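Local coordinates for mandelate racemase/muconate lactonizing enzyme family protein (Bradyrhizobium sp. ORS 278, PDB 3TOY) that belongs to the mandelate racemase/muconate lactonizing enzyme family of the enolase superfamily and holds a calcium ion in its barrel domain, at residues A[271-276]-A[289-294]; A[281-286]-A[312-317]; A[299-304]-A[328-333]; A[306-311]-A[332-337]. One frame throughout, in Å; residues are numbered along the deposited sequence. Where two conformers were deposited one is given.

Contact 1. Residues A[271-276]-A[289-294]; sequences ENWWFP and DFIMPD. With CA (calcium ion), chain E.
Glu271 and Met292 lie side by side and point the same way, so that the methyl CE of Met292 rests 3.4 Å from Glu271 OE1. The extended chain of Glu271 carries its carboxylate to the calcium ion, which it grips with both oxygens, OE1 at 2.4 Å and OE2 at 2.6 Å. This two-handed grip fixes the rotation of the carboxylate. Waters 3 and 4 also bind the calcium, and Asp219 and Glu245 complete its protein ligands. Met292 is bent at its last torsion (chi3 -78°), which turns the methyl rather than the sulfur against the glutamate oxygen.

On the other flank, CB of Asp294 packs 3.4 Å from the backbone O of Glu271. Water 1 lies between that O and Asp294 OD2, 2.7 Å from the latter, and donates toward both, though other acceptors compete for its protons. The carboxylate of Asp294 has further partners in Met296 N and His321 ND1. Water 2 ties the backbones together, accepting from Asp294 N and donating to Trp273 O at 2.9 Å. Farther along, CG2 of Ile291 meets CZ3 of Trp273 at 4.0 Å.

Helix 275-285 connects strands 267-269 and 290-291 in a beta-alpha-beta unit, and a metal-binding acid just beyond strand 267-269 is characteristic of the enolase-superfamily barrel.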
# COMPACT_ATOMS: atom_id res chain seq x y z
N GLU A 271 -4.88 -17.09 -21.97
CA GLU A 271 -5.63 -17.96 -22.90
C GLU A 271 -6.59 -18.87 -22.15
O GLU A 271 -7.46 -19.49 -22.77
CB GLU A 271 -4.68 -18.80 -23.74
CG GLU A 271 -4.06 -20.00 -23.01
CD GLU A 271 -2.83 -20.52 -23.74
OE1 GLU A 271 -1.94 -19.72 -24.03
OE2 GLU A 271 -2.75 -21.74 -24.00
N ASN A 272 -6.42 -18.99 -20.84
CA ASN A 272 -7.29 -19.84 -20.06
C ASN A 272 -8.20 -19.14 -19.04
O ASN A 272 -8.93 -19.81 -18.28
CB ASN A 272 -6.47 -20.98 -19.40
CG ASN A 272 -5.93 -21.93 -20.43
OD1 ASN A 272 -6.68 -22.37 -21.29
ND2 ASN A 272 -4.62 -22.21 -20.41
N TRP A 273 -8.21 -17.80 -19.05
CA TRP A 273 -9.05 -17.04 -18.14
C TRP A 273 -10.46 -16.87 -18.70
O TRP A 273 -10.68 -16.85 -19.94
CB TRP A 273 -8.44 -15.67 -17.80
CG TRP A 273 -7.07 -15.77 -17.18
CD1 TRP A 273 -6.57 -16.82 -16.47
CD2 TRP A 273 -6.04 -14.77 -17.18
NE1 TRP A 273 -5.28 -16.55 -16.05
CE2 TRP A 273 -4.94 -15.29 -16.47
CE3 TRP A 273 -5.93 -13.47 -17.72
CZ2 TRP A 273 -3.74 -14.59 -16.30
CZ3 TRP A 273 -4.72 -12.76 -17.55
CH2 TRP A 273 -3.66 -13.32 -16.85
N TRP A 274 -11.42 -16.75 -17.80
CA TRP A 274 -12.85 -16.81 -18.17
C TRP A 274 -13.53 -15.45 -18.17
O TRP A 274 -13.68 -14.84 -17.11
CB TRP A 274 -13.59 -17.78 -17.20
CG TRP A 274 -13.07 -19.17 -17.31
CD1 TRP A 274 -12.23 -19.82 -16.46
CD2 TRP A 274 -13.32 -20.09 -18.40
NE1 TRP A 274 -11.93 -21.08 -16.95
CE2 TRP A 274 -12.61 -21.27 -18.13
CE3 TRP A 274 -14.08 -20.00 -19.58
CZ2 TRP A 274 -12.63 -22.37 -19.00
CZ3 TRP A 274 -14.11 -21.11 -20.45
CH2 TRP A 274 -13.39 -22.27 -20.15
N PHE A 275 -13.96 -15.00 -19.35
CA PHE A 275 -14.86 -13.86 -19.51
C PHE A 275 -14.24 -12.53 -19.09
O PHE A 275 -13.12 -12.51 -18.56
CB PHE A 275 -16.19 -14.09 -18.78
CG PHE A 275 -17.02 -15.16 -19.45
CD1 PHE A 275 -17.80 -14.85 -20.54
CD2 PHE A 275 -16.96 -16.47 -18.99
CE1 PHE A 275 -18.56 -15.85 -21.18
CE2 PHE A 275 -17.69 -17.47 -19.61
CZ PHE A 275 -18.49 -17.15 -20.71
N PRO A 276 -14.95 -11.43 -19.36
CA PRO A 276 -14.34 -10.14 -19.02
C PRO A 276 -13.97 -10.06 -17.54
O PRO A 276 -12.93 -9.45 -17.19
CB PRO A 276 -15.42 -9.13 -19.40
CG PRO A 276 -16.01 -9.78 -20.69
CD PRO A 276 -16.08 -11.26 -20.31
N ASP A 289 2.29 -8.93 -18.15
CA ASP A 289 2.63 -7.76 -18.94
C ASP A 289 1.84 -7.70 -20.20
O ASP A 289 1.50 -6.61 -20.64
CB ASP A 289 4.12 -7.77 -19.31
CG ASP A 289 4.99 -7.80 -18.08
OD1 ASP A 289 4.97 -6.78 -17.35
OD2 ASP A 289 5.66 -8.80 -17.80
N PHE A 290 1.59 -8.88 -20.78
CA PHE A 290 0.84 -9.01 -22.02
C PHE A 290 -0.35 -9.93 -21.70
O PHE A 290 -0.29 -10.73 -20.75
CB PHE A 290 1.69 -9.76 -23.07
CG PHE A 290 2.97 -9.04 -23.50
CD1 PHE A 290 3.12 -7.66 -23.33
CD2 PHE A 290 4.00 -9.74 -24.11
CE1 PHE A 290 4.29 -7.03 -23.75
CE2 PHE A 290 5.16 -9.11 -24.54
CZ PHE A 290 5.29 -7.76 -24.37
N ILE A 291 -1.40 -9.89 -22.53
CA ILE A 291 -2.47 -10.88 -22.42
C ILE A 291 -2.78 -11.42 -23.81
O ILE A 291 -2.54 -10.74 -24.80
CB ILE A 291 -3.81 -10.34 -21.78
CG1 ILE A 291 -4.36 -9.15 -22.58
CG2 ILE A 291 -3.58 -9.99 -20.26
CD1 ILE A 291 -5.72 -8.70 -22.08
N MET A 292 -3.33 -12.63 -23.85
CA MET A 292 -3.80 -13.25 -25.09
C MET A 292 -5.09 -14.03 -24.84
O MET A 292 -5.06 -15.26 -24.65
CB MET A 292 -2.71 -14.17 -25.67
CG MET A 292 -2.08 -15.16 -24.71
SD MET A 292 -0.71 -16.08 -25.47
CE MET A 292 -1.62 -17.32 -26.46
N PRO A 293 -6.23 -13.33 -24.80
CA PRO A 293 -7.48 -14.04 -24.57
C PRO A 293 -7.75 -15.06 -25.70
O PRO A 293 -7.25 -14.89 -26.81
CB PRO A 293 -8.54 -12.93 -24.60
CG PRO A 293 -7.77 -11.64 -24.39
CD PRO A 293 -6.41 -11.87 -24.94
N ASP A 294 -8.49 -16.10 -25.35
CA ASP A 294 -9.03 -17.10 -26.29
C ASP A 294 -10.49 -16.74 -26.51
O ASP A 294 -11.27 -16.60 -25.55
CB ASP A 294 -8.91 -18.48 -25.63
CG ASP A 294 -9.30 -19.62 -26.58
OD1 ASP A 294 -10.27 -19.46 -27.36
OD2 ASP A 294 -8.61 -20.67 -26.52
CA CA E . -0.30 -21.29 -24.86
O HOH W 1 -8.03 -21.87 -24.12
O HOH W 2 -9.35 -16.31 -22.45
O HOH W 3 0.19 -21.50 -22.65
O HOH W 4 -0.70 -21.37 -27.28

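Contact 2. Residues A[281-286]-A[312-317]; sequences EAIAAG and DAASIP
Ile283 reaches across from helix 275-285 to Ala314 in the last turn of helix 300-314 and to Ile316 just after it, and the interaction between the segments is wholly apolar. Its two branches divide the work. CG2, which stands opposite the backbone N across the CA-CB bond, meets the methyl CB of Ala314 at 3.8 Å; CG1, on the N side (chi1 -70°), meets CD1 of Ile316 at 3.9 Å. One beta-branched side chain therefore spans both the last helical turn and the chain that leaves it. Ile316 comes at Ile283 on a slant and presents the end of its extended arm (chi2 179°), while its CG2 lies against the backbone of Ile291 in strand 290-291. The area buried between the segments is small, 96 Å², and Ile316 is the most deeply buried of the three.

Hydrogen bonds act within each segment rather than between them. Both helices finish in a Schellman motif: Gly286 and Ser315 take up positive phi, and each has two bonds back into its last turn, among them Gly286 N to Ile283 O at 3.0 Å and Ser315 N to Asp312 O at 3.1 Å.

Polar side chains beside the contact bond other subunits. Asp312 OD2 is hydrogen-bonded to Asn306 of a neighbouring subunit, and Ser315 OG to Asn252 of another.

The arrangement is that of two successive outer helices of a beta/alpha barrel, touching near their C-terminal ends just before the chain turns back toward the strands.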
# COMPACT_ATOMS: atom_id res chain seq x y z
N GLU A 281 -10.06 -9.39 -12.88
CA GLU A 281 -9.32 -9.86 -11.69
C GLU A 281 -7.83 -10.11 -11.94
O GLU A 281 -6.96 -9.77 -11.08
CB GLU A 281 -9.97 -11.10 -11.06
CG GLU A 281 -11.43 -10.90 -10.58
CD GLU A 281 -11.60 -9.76 -9.55
OE1 GLU A 281 -10.62 -9.33 -8.90
OE2 GLU A 281 -12.75 -9.29 -9.39
N ALA A 282 -7.50 -10.70 -13.08
CA ALA A 282 -6.08 -10.88 -13.44
C ALA A 282 -5.33 -9.57 -13.53
O ALA A 282 -4.19 -9.46 -13.07
CB ALA A 282 -5.94 -11.68 -14.75
N ILE A 283 -5.96 -8.57 -14.12
CA ILE A 283 -5.33 -7.25 -14.29
C ILE A 283 -5.22 -6.56 -12.94
O ILE A 283 -4.20 -5.90 -12.65
CB ILE A 283 -6.13 -6.39 -15.30
CG1 ILE A 283 -5.94 -6.99 -16.71
CG2 ILE A 283 -5.69 -4.94 -15.27
CD1 ILE A 283 -6.88 -6.40 -17.82
N ALA A 284 -6.25 -6.72 -12.11
CA ALA A 284 -6.23 -6.14 -10.78
C ALA A 284 -5.10 -6.76 -9.96
O ALA A 284 -4.48 -6.09 -9.18
CB ALA A 284 -7.56 -6.36 -10.07
N ALA A 285 -4.83 -8.05 -10.14
CA ALA A 285 -3.73 -8.69 -9.45
C ALA A 285 -2.35 -8.38 -10.08
O ALA A 285 -1.32 -8.67 -9.47
CB ALA A 285 -3.95 -10.19 -9.38
N GLY A 286 -2.33 -7.76 -11.26
CA GLY A 286 -1.09 -7.51 -12.00
C GLY A 286 -0.42 -8.81 -12.44
O GLY A 286 0.79 -8.93 -12.43
N ASP A 312 -6.59 -1.64 -22.99
CA ASP A 312 -6.19 -0.29 -23.31
C ASP A 312 -5.98 0.48 -22.01
O ASP A 312 -4.95 1.15 -21.84
CB ASP A 312 -7.26 0.39 -24.17
CG ASP A 312 -6.88 1.79 -24.59
OD1 ASP A 312 -5.70 2.02 -24.90
OD2 ASP A 312 -7.77 2.67 -24.57
N ALA A 313 -6.92 0.39 -21.08
CA ALA A 313 -6.78 1.14 -19.83
C ALA A 313 -5.53 0.72 -19.03
O ALA A 313 -4.88 1.55 -18.41
CB ALA A 313 -8.01 0.99 -18.96
N ALA A 314 -5.23 -0.57 -19.05
CA ALA A 314 -4.09 -1.10 -18.29
C ALA A 314 -2.77 -1.00 -19.05
O ALA A 314 -1.73 -1.39 -18.50
CB ALA A 314 -4.33 -2.55 -17.92
N SER A 315 -2.82 -0.54 -20.30
CA SER A 315 -1.66 -0.50 -21.22
C SER A 315 -1.01 -1.88 -21.40
O SER A 315 0.19 -2.06 -21.21
CB SER A 315 -0.62 0.55 -20.81
OG SER A 315 -1.25 1.82 -20.67
N ILE A 316 -1.84 -2.87 -21.72
CA ILE A 316 -1.41 -4.25 -21.87
C ILE A 316 -1.57 -4.67 -23.32
O ILE A 316 -2.69 -4.74 -23.85
CB ILE A 316 -2.22 -5.19 -20.96
CG1 ILE A 316 -1.90 -4.88 -19.49
CG2 ILE A 316 -1.89 -6.68 -21.27
CD1 ILE A 316 -2.67 -5.75 -18.52
N PRO A 317 -0.44 -4.90 -24.00
CA PRO A 317 -0.55 -5.40 -25.38
C PRO A 317 -1.36 -6.69 -25.39
O PRO A 317 -1.11 -7.59 -24.61
CB PRO A 317 0.90 -5.73 -25.73
CG PRO A 317 1.69 -4.71 -24.91
CD PRO A 317 0.96 -4.72 -23.58

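Contact 3. Residues A[299-304]-A[328-333]; sequences GGITGW and AHVLPV
Val330 is the knob of this contact, with one methyl set over the indole of Trp304 and the other against Ile301. CG2 stands almost straight above the five-membered ring, 3.5 Å from its centroid and 12° off the ring normal, a CH-pi contact over the face. CB of Val330 lies at a similar height over the rim of the same ring, 3.5 Å from Trp304 NE1, so the valine lies on the indole with more than a single methyl. Its other branch, CG1, fits against Ile301, 3.6 Å from CD1 and 3.9 Å from CG2, and so enters the fork formed by the two arms of that isoleucine.

Leu331 meets the indole differently: its CD2 abuts the benzo edge near the ring plane, 3.8 Å from Trp304 CZ2, so neighbouring residues take a face and an edge of one tryptophan. Trp304 is swung out to meet them with CG opposite the backbone N (chi1 178°). Its indole N-H is hydrogen-bonded to Thr334 OG1, which also bonds Val330 O; the ring is thus held at its polar end as well as by the packing.

In the first turn Gly303 N bonds Gly299 O at 2.9 Å, where Phe275 packs on Gly299 and Pro276 on Gly303. The contact packs the start of helix 300-314 against the end of helix 324-330 and the 3-10 turn after it, with helix 122-142 touching Ile301 and strand 340-342 touching Leu331.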
# COMPACT_ATOMS: atom_id res chain seq x y z
N GLY A 299 -15.62 -15.11 -23.78
CA GLY A 299 -17.00 -14.67 -24.09
C GLY A 299 -17.22 -14.26 -25.54
O GLY A 299 -18.04 -13.38 -25.84
N GLY A 300 -16.47 -14.89 -26.45
CA GLY A 300 -16.60 -14.65 -27.88
C GLY A 300 -16.20 -13.25 -28.27
O GLY A 300 -15.42 -12.60 -27.57
N ILE A 301 -16.74 -12.78 -29.39
CA ILE A 301 -16.51 -11.43 -29.87
C ILE A 301 -16.97 -10.40 -28.83
O ILE A 301 -16.26 -9.41 -28.57
CB ILE A 301 -17.28 -11.18 -31.19
CG1 ILE A 301 -16.88 -12.22 -32.26
CG2 ILE A 301 -17.10 -9.77 -31.67
CD1 ILE A 301 -15.43 -12.37 -32.46
N THR A 302 -18.15 -10.62 -28.26
CA THR A 302 -18.76 -9.67 -27.36
C THR A 302 -17.85 -9.47 -26.11
O THR A 302 -17.58 -8.32 -25.71
CB THR A 302 -20.18 -10.13 -26.95
OG1 THR A 302 -21.01 -10.17 -28.14
CG2 THR A 302 -20.81 -9.15 -25.95
N GLY A 303 -17.41 -10.58 -25.54
CA GLY A 303 -16.49 -10.57 -24.37
C GLY A 303 -15.12 -9.97 -24.73
O GLY A 303 -14.55 -9.17 -23.96
N TRP A 304 -14.60 -10.33 -25.90
CA TRP A 304 -13.31 -9.78 -26.38
C TRP A 304 -13.31 -8.27 -26.39
O TRP A 304 -12.33 -7.63 -25.92
CB TRP A 304 -12.99 -10.29 -27.79
CG TRP A 304 -11.73 -9.74 -28.36
CD1 TRP A 304 -11.53 -8.49 -28.83
CD2 TRP A 304 -10.48 -10.43 -28.50
NE1 TRP A 304 -10.24 -8.34 -29.25
CE2 TRP A 304 -9.57 -9.51 -29.05
CE3 TRP A 304 -10.04 -11.71 -28.19
CZ2 TRP A 304 -8.25 -9.85 -29.32
CZ3 TRP A 304 -8.73 -12.04 -28.44
CH2 TRP A 304 -7.85 -11.12 -29.02
N ALA A 328 -8.63 -12.64 -36.35
CA ALA A 328 -8.28 -11.64 -37.33
C ALA A 328 -9.34 -10.56 -37.45
O ALA A 328 -9.06 -9.48 -37.93
CB ALA A 328 -8.04 -12.30 -38.68
N HIS A 329 -10.57 -10.86 -37.04
CA HIS A 329 -11.64 -9.89 -37.12
C HIS A 329 -11.73 -8.96 -35.92
O HIS A 329 -12.32 -7.88 -36.01
CB HIS A 329 -13.01 -10.57 -37.30
CG HIS A 329 -13.24 -11.12 -38.67
ND1 HIS A 329 -13.91 -10.41 -39.65
CD2 HIS A 329 -12.90 -12.31 -39.22
CE1 HIS A 329 -13.96 -11.14 -40.75
NE2 HIS A 329 -13.36 -12.30 -40.52
N VAL A 330 -11.16 -9.36 -34.78
CA VAL A 330 -11.22 -8.49 -33.59
C VAL A 330 -9.91 -7.74 -33.29
O VAL A 330 -9.96 -6.63 -32.76
CB VAL A 330 -11.72 -9.24 -32.32
CG1 VAL A 330 -13.24 -9.48 -32.40
CG2 VAL A 330 -10.94 -10.52 -32.10
N LEU A 331 -8.77 -8.30 -33.66
CA LEU A 331 -7.50 -7.57 -33.45
C LEU A 331 -7.45 -6.18 -34.09
O LEU A 331 -6.92 -5.23 -33.50
CB LEU A 331 -6.31 -8.45 -33.82
CG LEU A 331 -6.02 -9.45 -32.70
CD1 LEU A 331 -5.17 -10.63 -33.19
CD2 LEU A 331 -5.32 -8.73 -31.52
N PRO A 332 -8.05 -6.01 -35.30
CA PRO A 332 -8.00 -4.69 -35.91
C PRO A 332 -8.75 -3.60 -35.15
O PRO A 332 -8.54 -2.42 -35.43
CB PRO A 332 -8.65 -4.91 -37.30
CG PRO A 332 -8.38 -6.37 -37.58
CD PRO A 332 -8.57 -7.04 -36.23
N VAL A 333 -9.64 -3.96 -34.22
CA VAL A 333 -10.36 -2.95 -33.44
C VAL A 333 -9.94 -2.96 -31.96
O VAL A 333 -10.63 -2.39 -31.11
CB VAL A 333 -11.89 -3.08 -33.57
CG1 VAL A 333 -12.31 -2.79 -35.06
CG2 VAL A 333 -12.35 -4.48 -33.11

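Contact 4. Residues A[306-311]-A[332-337]; sequences NVAGQA and PVTPTA. With P4C (O-acetaldehydyl-hexaethylene glycol), chain H.
Ala308 and Ala311, one turn apart on helix 300-314, direct their methyls at the bend made by Thr334, Pro335 and Thr336. The CB of Ala308 is met by CG2 of Thr334 and by CD of Pro335, each at 4.0 Å. In Thr334 the methyl stands opposite the backbone N (chi1 -62° places OG1 beside that N), so it is the carbon branch that faces the alanine while OG1 turns to its partners in 299-304 and 328-333. Thr336 is turned the other way round: OG1 is the branch lying over the CB of Ala311, at 3.7 Å, and its hydrogen bond goes to Ile316 O. CG2 of Thr336 rests near the backbone O of Ala311.

Water 5 fastens the two backbones together, donating to Ala308 O at 2.8 Å and accepting from Thr336 N at 2.8 Å. The Thr334-Ala337 type I turn carries its own bond, from Ala337 N to Thr334 O.

O-acetaldehydyl-hexaethylene glycol passes between the helix and Val333; its C2 is 4.0 Å from Ala308 CB and its C3 3.4 Å from Val333 O. Small methyls let the helix and the turn come close, the CA atoms of Ala308 and Thr334 being 5.4 Å apart, with both threonine hydroxyls committed to partners beyond the two segments and a single water supplying the polar link between them.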
# COMPACT_ATOMS: atom_id res chain seq x y z
N ASN A 306 -15.05 -6.10 -24.66
CA ASN A 306 -14.98 -5.60 -23.29
C ASN A 306 -13.52 -5.62 -22.82
O ASN A 306 -12.99 -4.62 -22.32
CB ASN A 306 -15.82 -6.51 -22.38
CG ASN A 306 -15.97 -6.00 -20.93
OD1 ASN A 306 -14.98 -5.70 -20.21
ND2 ASN A 306 -17.22 -5.96 -20.47
N VAL A 307 -12.90 -6.79 -22.97
CA VAL A 307 -11.49 -6.96 -22.55
C VAL A 307 -10.53 -6.02 -23.32
O VAL A 307 -9.53 -5.57 -22.79
CB VAL A 307 -11.03 -8.46 -22.64
CG1 VAL A 307 -9.52 -8.60 -22.35
CG2 VAL A 307 -11.82 -9.30 -21.62
N ALA A 308 -10.84 -5.69 -24.57
CA ALA A 308 -10.00 -4.78 -25.32
C ALA A 308 -9.97 -3.41 -24.63
O ALA A 308 -8.93 -2.75 -24.63
CB ALA A 308 -10.50 -4.63 -26.75
N GLY A 309 -11.10 -3.00 -24.06
CA GLY A 309 -11.18 -1.70 -23.35
C GLY A 309 -10.34 -1.75 -22.07
O GLY A 309 -9.61 -0.81 -21.74
N GLN A 310 -10.44 -2.86 -21.35
CA GLN A 310 -9.65 -3.08 -20.14
C GLN A 310 -8.17 -3.06 -20.47
O GLN A 310 -7.38 -2.45 -19.74
CB GLN A 310 -9.96 -4.44 -19.53
CG GLN A 310 -11.38 -4.62 -18.97
CD GLN A 310 -11.50 -5.96 -18.28
OE1 GLN A 310 -10.61 -6.34 -17.53
NE2 GLN A 310 -12.59 -6.69 -18.54
N ALA A 311 -7.77 -3.74 -21.54
CA ALA A 311 -6.34 -3.79 -21.90
C ALA A 311 -5.79 -2.43 -22.28
O ALA A 311 -4.64 -2.09 -21.95
CB ALA A 311 -6.09 -4.85 -23.01
N PRO A 332 -8.05 -6.01 -35.30
CA PRO A 332 -8.00 -4.69 -35.91
C PRO A 332 -8.75 -3.60 -35.15
O PRO A 332 -8.54 -2.42 -35.43
CB PRO A 332 -8.65 -4.91 -37.30
CG PRO A 332 -8.38 -6.37 -37.58
CD PRO A 332 -8.57 -7.04 -36.23
N VAL A 333 -9.64 -3.96 -34.22
CA VAL A 333 -10.36 -2.95 -33.44
C VAL A 333 -9.94 -2.96 -31.96
O VAL A 333 -10.63 -2.39 -31.11
CB VAL A 333 -11.89 -3.08 -33.57
CG1 VAL A 333 -12.31 -2.79 -35.06
CG2 VAL A 333 -12.35 -4.48 -33.11
N THR A 334 -8.81 -3.60 -31.69
CA THR A 334 -8.30 -3.77 -30.32
C THR A 334 -7.20 -2.71 -30.17
O THR A 334 -6.19 -2.75 -30.89
CB THR A 334 -7.70 -5.17 -30.14
OG1 THR A 334 -8.73 -6.15 -30.34
CG2 THR A 334 -7.05 -5.36 -28.72
N PRO A 335 -7.41 -1.73 -29.27
CA PRO A 335 -6.47 -0.62 -29.20
C PRO A 335 -5.03 -1.06 -29.01
O PRO A 335 -4.13 -0.46 -29.62
CB PRO A 335 -6.95 0.18 -27.98
CG PRO A 335 -8.44 -0.08 -27.96
CD PRO A 335 -8.55 -1.55 -28.36
N THR A 336 -4.80 -2.08 -28.20
CA THR A 336 -3.43 -2.51 -27.92
C THR A 336 -3.04 -3.77 -28.68
O THR A 336 -2.17 -4.53 -28.24
CB THR A 336 -3.17 -2.74 -26.40
OG1 THR A 336 -4.01 -3.79 -25.88
CG2 THR A 336 -3.45 -1.43 -25.63
N ALA A 337 -3.67 -4.00 -29.83
CA ALA A 337 -3.38 -5.20 -30.62
C ALA A 337 -1.88 -5.47 -30.76
O ALA A 337 -1.09 -4.58 -31.06
CB ALA A 337 -4.02 -5.10 -32.03
O1 P4C H . -13.63 -1.44 -26.93
C2 P4C H . -13.48 -2.36 -28.02
C3 P4C H . -13.49 -1.63 -29.36
O4 P4C H . -14.83 -1.51 -29.86
C5 P4C H . -14.89 -1.61 -31.29
C6 P4C H . -16.29 -1.33 -31.83
O7 P4C H . -17.15 -2.44 -31.58
C8 P4C H . -18.55 -2.15 -31.62
C9 P4C H . -19.30 -3.32 -30.98
O10 P4C H . -19.85 -2.92 -29.72
C11 P4C H . -20.14 -4.01 -28.85
C12 P4C H . -20.46 -3.47 -27.46
O13 P4C H . -19.27 -3.07 -26.77
C14 P4C H . -19.52 -2.84 -25.37
C15 P4C H . -18.30 -2.18 -24.74
O16 P4C H . -17.37 -3.18 -24.30
O HOH W 5 -6.71 -2.95 -26.28

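Contacts 1 and 3 are buried, and so for the most part is contact 4, whereas contact 2 is only partly so and lies farthest from the centre of the chain. Helix 300-314 runs through contacts 2, 3 and 4, and helix 275-285 joins contacts 1 and 2. The metal and most of the bridging water belong to contact 1; contacts 2 and 3 are apolar across their segments, and contact 4 mixes methyl packing with one water. Contacts 3 and 4 share Pro332 and Val333, their centres about 8 Å apart, while contacts 2 and 3 do not touch. All four contacts reach a neighbouring subunit.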